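Local coordinates for phosphatidylinositide phosphatase SAC2 (Homo sapiens, PDB 4XUU), which removes the 4-phosphate from phosphoinositides, mainly phosphatidylinositol 4-phosphate, in endocytic recycling, and is represented here by its homodimer-forming, pleckstrin-homology-like hSac2 domain, at residues G94-R106 and F114-D127. Sequence-based numbering, arbitrary orientation.
Sequences GKPKFSCMRLHYR and FHTLRAVMRNPEED
The guanidinium of R118 lies flat on the ring of F98, planes 19° apart and CZ of R118 3.9 Å from the ring centroid, a cation-pi stack. R118 CD rests over the same ring face, because the chain runs extended from CG to NE after CG has turned between the backbone N and the carbonyl carbon (chi1 69°). On the face of the hairpin that carries R102, H104, F114 and T116, R102 CD sits over the ring of F114 in a CH-pi contact, and a bend at chi3 (-85°) brings NE to within 2.9 Å of T116 OG1, the hydroxyl lying in the guanidinium plane. D36 takes up both groups from outside the hairpin, in a salt bridge with R102 and a hydrogen bond with T116, so the buried charge is probably balanced there. A leucine in place of R102 would probably leave D36 without its positive mate and the T116 hydroxyl without this donor. F114 CB also lies over the imidazole face of H104, whose NE2 is hydrogen-bonded to E85; the two rings are oblique. On the other face, Y105 and H115 have nearly parallel planes but barely overlap, Y105 CE1 coming 3.3 Å from H115 NE2; H115 ND1 is hydrogen-bonded to the Y62 hydroxyl, and Y105 OH to H165 and Q74. L103 and L117 meet at their CD1 methyls. Paired backbone bonds join M101 to L117 and L103 to H115, next to C100, disulfide-bonded to C35. Beyond them, S99 N donates to D127 O at 3.1 Å, tying the returning loop to the start of strand 99-107. M101, on the L103 and L117 face, packs on A136 and L139, setting this antiparallel beta hairpin against helix 129-145, as in pleckstrin-homology folds.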
loop_
_atom_site.group_PDB
_atom_site.type_symbol
_atom_site.label_atom_id
_atom_site.label_comp_id
_atom_site.label_asym_id
_atom_site.label_seq_id
_atom_site.Cartn_x
_atom_site.Cartn_y
_atom_site.Cartn_z
ATOM N N GLY A 94 -10.785 1.745 -25.367
ATOM C CA GLY A 94 -11.366 0.743 -24.474
ATOM C C GLY A 94 -10.764 0.692 -23.083
ATOM O O GLY A 94 -10.012 1.584 -22.680
ATOM N N LYS A 95 -11.101 -0.371 -22.354
ATOM C CA LYS A 95 -10.681 -0.549 -20.966
ATOM C C LYS A 95 -9.198 -0.885 -20.846
ATOM O O LYS A 95 -8.710 -1.788 -21.531
ATOM C CB LYS A 95 -11.504 -1.650 -20.289
ATOM C CG LYS A 95 -12.971 -1.311 -20.076
ATOM C CD LYS A 95 -13.758 -2.549 -19.670
ATOM C CE LYS A 95 -15.224 -2.229 -19.433
ATOM N NZ LYS A 95 -15.992 -3.441 -19.034
ATOM N N PRO A 96 -8.473 -0.148 -19.984
ATOM C CA PRO A 96 -7.115 -0.548 -19.622
ATOM C C PRO A 96 -7.157 -1.788 -18.734
ATOM O O PRO A 96 -7.999 -1.877 -17.835
ATOM C CB PRO A 96 -6.578 0.662 -18.846
ATOM C CG PRO A 96 -7.784 1.393 -18.376
ATOM C CD PRO A 96 -8.844 1.156 -19.402
ATOM N N LYS A 97 -6.270 -2.742 -19.001
ATOM C CA LYS A 97 -6.246 -3.991 -18.245
ATOM C C LYS A 97 -5.384 -3.851 -16.996
ATOM O O LYS A 97 -5.890 -3.921 -15.873
ATOM C CB LYS A 97 -5.751 -5.162 -19.110
ATOM C CG LYS A 97 -6.589 -5.454 -20.358
ATOM C CD LYS A 97 -5.968 -4.832 -21.608
ATOM C CE LYS A 97 -6.757 -5.167 -22.868
ATOM N NZ LYS A 97 -8.097 -4.507 -22.909
ATOM N N PHE A 98 -4.088 -3.633 -17.206
ATOM C CA PHE A 98 -3.094 -3.621 -16.132
ATOM C C PHE A 98 -2.562 -2.223 -15.810
ATOM O O PHE A 98 -2.802 -1.265 -16.547
ATOM C CB PHE A 98 -1.924 -4.549 -16.494
ATOM C CG PHE A 98 -1.622 -4.599 -17.970
ATOM C CD1 PHE A 98 -1.093 -3.494 -18.630
ATOM C CD2 PHE A 98 -1.885 -5.751 -18.704
ATOM C CE1 PHE A 98 -0.822 -3.540 -19.998
ATOM C CE2 PHE A 98 -1.616 -5.804 -20.072
ATOM C CZ PHE A 98 -1.086 -4.695 -20.721
ATOM N N SER A 99 -1.837 -2.121 -14.701
ATOM C CA SER A 99 -1.182 -0.879 -14.309
ATOM C C SER A 99 0.193 -0.790 -14.951
ATOM O O SER A 99 0.822 -1.812 -15.235
ATOM C CB SER A 99 -1.038 -0.809 -12.788
ATOM O OG SER A 99 -2.266 -1.098 -12.145
ATOM N N CYS A 100 0.656 0.433 -15.180
ATOM C CA CYS A 100 2.014 0.652 -15.654
ATOM C C CYS A 100 2.751 1.691 -14.815
ATOM O O CYS A 100 2.136 2.533 -14.154
ATOM C CB CYS A 100 2.028 1.014 -17.142
ATOM S SG CYS A 100 1.460 -0.348 -18.188
HETATM N N MSE A 101 4.076 1.603 -14.847
HETATM C CA MSE A 101 4.952 2.471 -14.090
HETATM C C MSE A 101 5.750 3.336 -15.054
HETATM O O MSE A 101 6.439 2.824 -15.942
HETATM C CB MSE A 101 5.896 1.628 -13.245
HETATM C CG MSE A 101 6.763 2.426 -12.304
HETATM SE SE MSE A 101 8.087 1.275 -11.482
HETATM C CE MSE A 101 9.068 2.597 -10.501
ATOM N N ARG A 102 5.654 4.645 -14.871
ATOM C CA ARG A 102 6.307 5.594 -15.750
ATOM C C ARG A 102 7.437 6.334 -15.030
ATOM O O ARG A 102 7.205 7.036 -14.045
ATOM C CB ARG A 102 5.267 6.565 -16.304
ATOM C CG ARG A 102 5.762 7.478 -17.393
ATOM C CD ARG A 102 4.597 8.019 -18.185
ATOM N NE ARG A 102 4.194 7.104 -19.248
ATOM C CZ ARG A 102 3.138 7.283 -20.038
ATOM N NH1 ARG A 102 2.351 8.344 -19.889
ATOM N NH2 ARG A 102 2.863 6.389 -20.980
ATOM N N LEU A 103 8.655 6.157 -15.531
ATOM C CA LEU A 103 9.852 6.769 -14.963
ATOM C C LEU A 103 10.278 7.963 -15.805
ATOM O O LEU A 103 10.818 7.794 -16.900
ATOM C CB LEU A 103 11.001 5.751 -14.901
ATOM C CG LEU A 103 10.771 4.362 -14.292
ATOM C CD1 LEU A 103 11.979 3.468 -14.523
ATOM C CD2 LEU A 103 10.460 4.449 -12.815
ATOM N N HIS A 104 10.029 9.166 -15.295
ATOM C CA HIS A 104 10.382 10.398 -16.000
ATOM C C HIS A 104 11.823 10.786 -15.687
ATOM O O HIS A 104 12.183 10.971 -14.527
ATOM C CB HIS A 104 9.436 11.537 -15.612
ATOM C CG HIS A 104 8.002 11.284 -15.960
ATOM N ND1 HIS A 104 7.392 11.845 -17.063
ATOM C CD2 HIS A 104 7.054 10.536 -15.348
ATOM C CE1 HIS A 104 6.133 11.450 -17.117
ATOM N NE2 HIS A 104 5.902 10.656 -16.087
ATOM N N TYR A 105 12.645 10.907 -16.722
ATOM C CA TYR A 105 14.043 11.274 -16.530
ATOM C C TYR A 105 14.472 12.492 -17.344
ATOM O O TYR A 105 13.908 12.788 -18.406
ATOM C CB TYR A 105 14.971 10.076 -16.775
ATOM C CG TYR A 105 15.102 9.610 -18.214
ATOM C CD1 TYR A 105 14.229 8.656 -18.741
ATOM C CD2 TYR A 105 16.119 10.099 -19.036
ATOM C CE1 TYR A 105 14.354 8.213 -20.058
ATOM C CE2 TYR A 105 16.256 9.664 -20.352
ATOM C CZ TYR A 105 15.371 8.721 -20.855
ATOM O OH TYR A 105 15.501 8.292 -22.155
ATOM N N ARG A 106 15.469 13.199 -16.822
ATOM C CA ARG A 106 16.021 14.368 -17.480
ATOM C C ARG A 106 17.237 13.947 -18.298
ATOM O O ARG A 106 18.104 13.215 -17.810
ATOM C CB ARG A 106 16.387 15.434 -16.448
ATOM C CG ARG A 106 16.690 16.793 -17.045
ATOM C CD ARG A 106 16.788 17.861 -15.970
ATOM N NE ARG A 106 15.475 18.358 -15.560
ATOM C CZ ARG A 106 14.937 19.500 -15.984
ATOM N NH1 ARG A 106 15.592 20.280 -16.836
ATOM N NH2 ARG A 106 13.737 19.868 -15.552
ATOM N N PHE A 114 10.645 9.412 -20.881
ATOM C CA PHE A 114 10.137 8.443 -19.908
ATOM C C PHE A 114 10.083 7.000 -20.392
ATOM O O PHE A 114 9.877 6.727 -21.574
ATOM C CB PHE A 114 8.778 8.873 -19.318
ATOM C CG PHE A 114 7.728 9.214 -20.344
ATOM C CD1 PHE A 114 6.957 8.217 -20.934
ATOM C CD2 PHE A 114 7.482 10.542 -20.689
ATOM C CE1 PHE A 114 5.967 8.534 -21.871
ATOM C CE2 PHE A 114 6.496 10.871 -21.623
ATOM C CZ PHE A 114 5.737 9.866 -22.216
ATOM N N HIS A 115 10.283 6.089 -19.448
ATOM C CA HIS A 115 10.117 4.664 -19.673
ATOM C C HIS A 115 8.800 4.246 -19.057
ATOM O O HIS A 115 8.497 4.622 -17.929
ATOM C CB HIS A 115 11.245 3.884 -19.012
ATOM C CG HIS A 115 12.604 4.251 -19.511
ATOM N ND1 HIS A 115 13.044 3.917 -20.774
ATOM C CD2 HIS A 115 13.622 4.918 -18.919
ATOM C CE1 HIS A 115 14.275 4.365 -20.940
ATOM N NE2 HIS A 115 14.651 4.972 -19.827
ATOM N N THR A 116 8.015 3.473 -19.796
ATOM C CA THR A 116 6.743 2.984 -19.279
ATOM C C THR A 116 6.773 1.465 -19.219
ATOM O O THR A 116 6.794 0.786 -20.253
ATOM C CB THR A 116 5.554 3.489 -20.107
ATOM O OG1 THR A 116 5.700 4.897 -20.338
ATOM C CG2 THR A 116 4.247 3.241 -19.371
ATOM N N LEU A 117 6.781 0.946 -17.994
ATOM C CA LEU A 117 7.045 -0.463 -17.759
ATOM C C LEU A 117 5.931 -1.131 -16.968
ATOM O O LEU A 117 5.212 -0.472 -16.219
ATOM C CB LEU A 117 8.386 -0.624 -17.030
ATOM C CG LEU A 117 9.569 0.158 -17.613
ATOM C CD1 LEU A 117 10.758 0.173 -16.656
ATOM C CD2 LEU A 117 9.977 -0.371 -18.989
ATOM N N ARG A 118 5.784 -2.438 -17.149
ATOM C CA ARG A 118 4.853 -3.219 -16.343
ATOM C C ARG A 118 5.458 -4.568 -15.988
ATOM O O ARG A 118 6.484 -4.968 -16.544
ATOM C CB ARG A 118 3.493 -3.391 -17.043
ATOM C CG ARG A 118 3.499 -4.274 -18.283
ATOM C CD ARG A 118 2.099 -4.757 -18.591
ATOM N NE ARG A 118 2.010 -5.417 -19.893
ATOM C CZ ARG A 118 1.901 -6.733 -20.073
ATOM N NH1 ARG A 118 1.859 -7.560 -19.034
ATOM N NH2 ARG A 118 1.836 -7.223 -21.303
ATOM N N ALA A 119 4.818 -5.259 -15.054
ATOM C CA ALA A 119 5.330 -6.527 -14.568
ATOM C C ALA A 119 4.761 -7.696 -15.363
ATOM O O ALA A 119 3.598 -7.675 -15.774
ATOM C CB ALA A 119 5.031 -6.680 -13.086
ATOM N N VAL A 120 5.595 -8.708 -15.585
ATOM C CA VAL A 120 5.156 -9.947 -16.230
ATOM C C VAL A 120 4.355 -10.784 -15.231
ATOM O O VAL A 120 4.892 -11.240 -14.221
ATOM C CB VAL A 120 6.351 -10.742 -16.862
ATOM C CG1 VAL A 120 7.622 -10.646 -15.998
ATOM C CG2 VAL A 120 5.969 -12.192 -17.147
HETATM N N MSE A 121 3.066 -10.959 -15.513
HETATM C CA MSE A 121 2.152 -11.589 -14.558
HETATM C C MSE A 121 1.434 -12.819 -15.102
HETATM O O MSE A 121 0.976 -12.835 -16.247
HETATM C CB MSE A 121 1.140 -10.570 -14.021
HETATM C CG MSE A 121 1.760 -9.469 -13.160
HETATM SE SE MSE A 121 2.018 -9.934 -11.273
HETATM C CE MSE A 121 3.196 -11.495 -11.430
ATOM N N ARG A 122 1.334 -13.842 -14.257
ATOM C CA ARG A 122 0.713 -15.107 -14.629
ATOM C C ARG A 122 -0.740 -15.220 -14.175
ATOM O O ARG A 122 -1.352 -16.288 -14.272
ATOM C CB ARG A 122 1.536 -16.280 -14.089
ATOM C CG ARG A 122 2.794 -16.587 -14.897
ATOM C CD ARG A 122 2.459 -17.046 -16.311
ATOM N NE ARG A 122 1.625 -18.244 -16.314
ATOM C CZ ARG A 122 0.945 -18.693 -17.368
ATOM N NH1 ARG A 122 0.989 -18.040 -18.524
ATOM N NH2 ARG A 122 0.216 -19.796 -17.263
ATOM N N ASN A 123 -1.286 -14.113 -13.679
ATOM C CA ASN A 123 -2.696 -14.043 -13.320
ATOM C C ASN A 123 -3.357 -12.849 -14.009
ATOM O O ASN A 123 -3.162 -11.702 -13.593
ATOM C CB ASN A 123 -2.865 -13.969 -11.797
ATOM C CG ASN A 123 -4.302 -14.190 -11.346
ATOM O OD1 ASN A 123 -5.230 -14.242 -12.154
ATOM N ND2 ASN A 123 -4.489 -14.320 -10.039
ATOM N N PRO A 124 -4.132 -13.119 -15.078
ATOM C CA PRO A 124 -4.873 -12.092 -15.822
ATOM C C PRO A 124 -5.806 -11.250 -14.944
ATOM O O PRO A 124 -6.258 -10.185 -15.370
ATOM C CB PRO A 124 -5.691 -12.907 -16.840
ATOM C CG PRO A 124 -5.605 -14.335 -16.384
ATOM C CD PRO A 124 -4.292 -14.449 -15.690
ATOM N N GLU A 125 -6.076 -11.727 -13.729
ATOM C CA GLU A 125 -6.959 -11.034 -12.797
ATOM C C GLU A 125 -6.172 -10.207 -11.773
ATOM O O GLU A 125 -6.710 -9.817 -10.732
ATOM C CB GLU A 125 -7.877 -12.042 -12.098
ATOM C CG GLU A 125 -9.257 -11.498 -11.751
ATOM C CD GLU A 125 -10.194 -12.556 -11.198
ATOM O OE1 GLU A 125 -9.741 -13.413 -10.409
ATOM O OE2 GLU A 125 -11.391 -12.524 -11.547
ATOM N N GLU A 126 -4.903 -9.942 -12.081
ATOM C CA GLU A 126 -4.027 -9.138 -11.223
ATOM C C GLU A 126 -3.384 -8.009 -12.023
ATOM O O GLU A 126 -2.681 -8.259 -13.005
ATOM C CB GLU A 126 -2.938 -10.012 -10.588
ATOM C CG GLU A 126 -3.445 -11.041 -9.576
ATOM C CD GLU A 126 -4.021 -10.414 -8.316
ATOM O OE1 GLU A 126 -5.049 -10.920 -7.820
ATOM O OE2 GLU A 126 -3.449 -9.422 -7.819
ATOM N N ASP A 127 -3.616 -6.768 -11.599
ATOM C CA ASP A 127 -3.137 -5.610 -12.357
ATOM C C ASP A 127 -1.635 -5.330 -12.213
ATOM O O ASP A 127 -1.084 -4.506 -12.947
ATOM C CB ASP A 127 -3.982 -4.352 -12.074
ATOM C CG ASP A 127 -3.975 -3.935 -10.611
ATOM O OD1 ASP A 127 -3.113 -4.403 -9.834
ATOM O OD2 ASP A 127 -4.845 -3.121 -10.236
#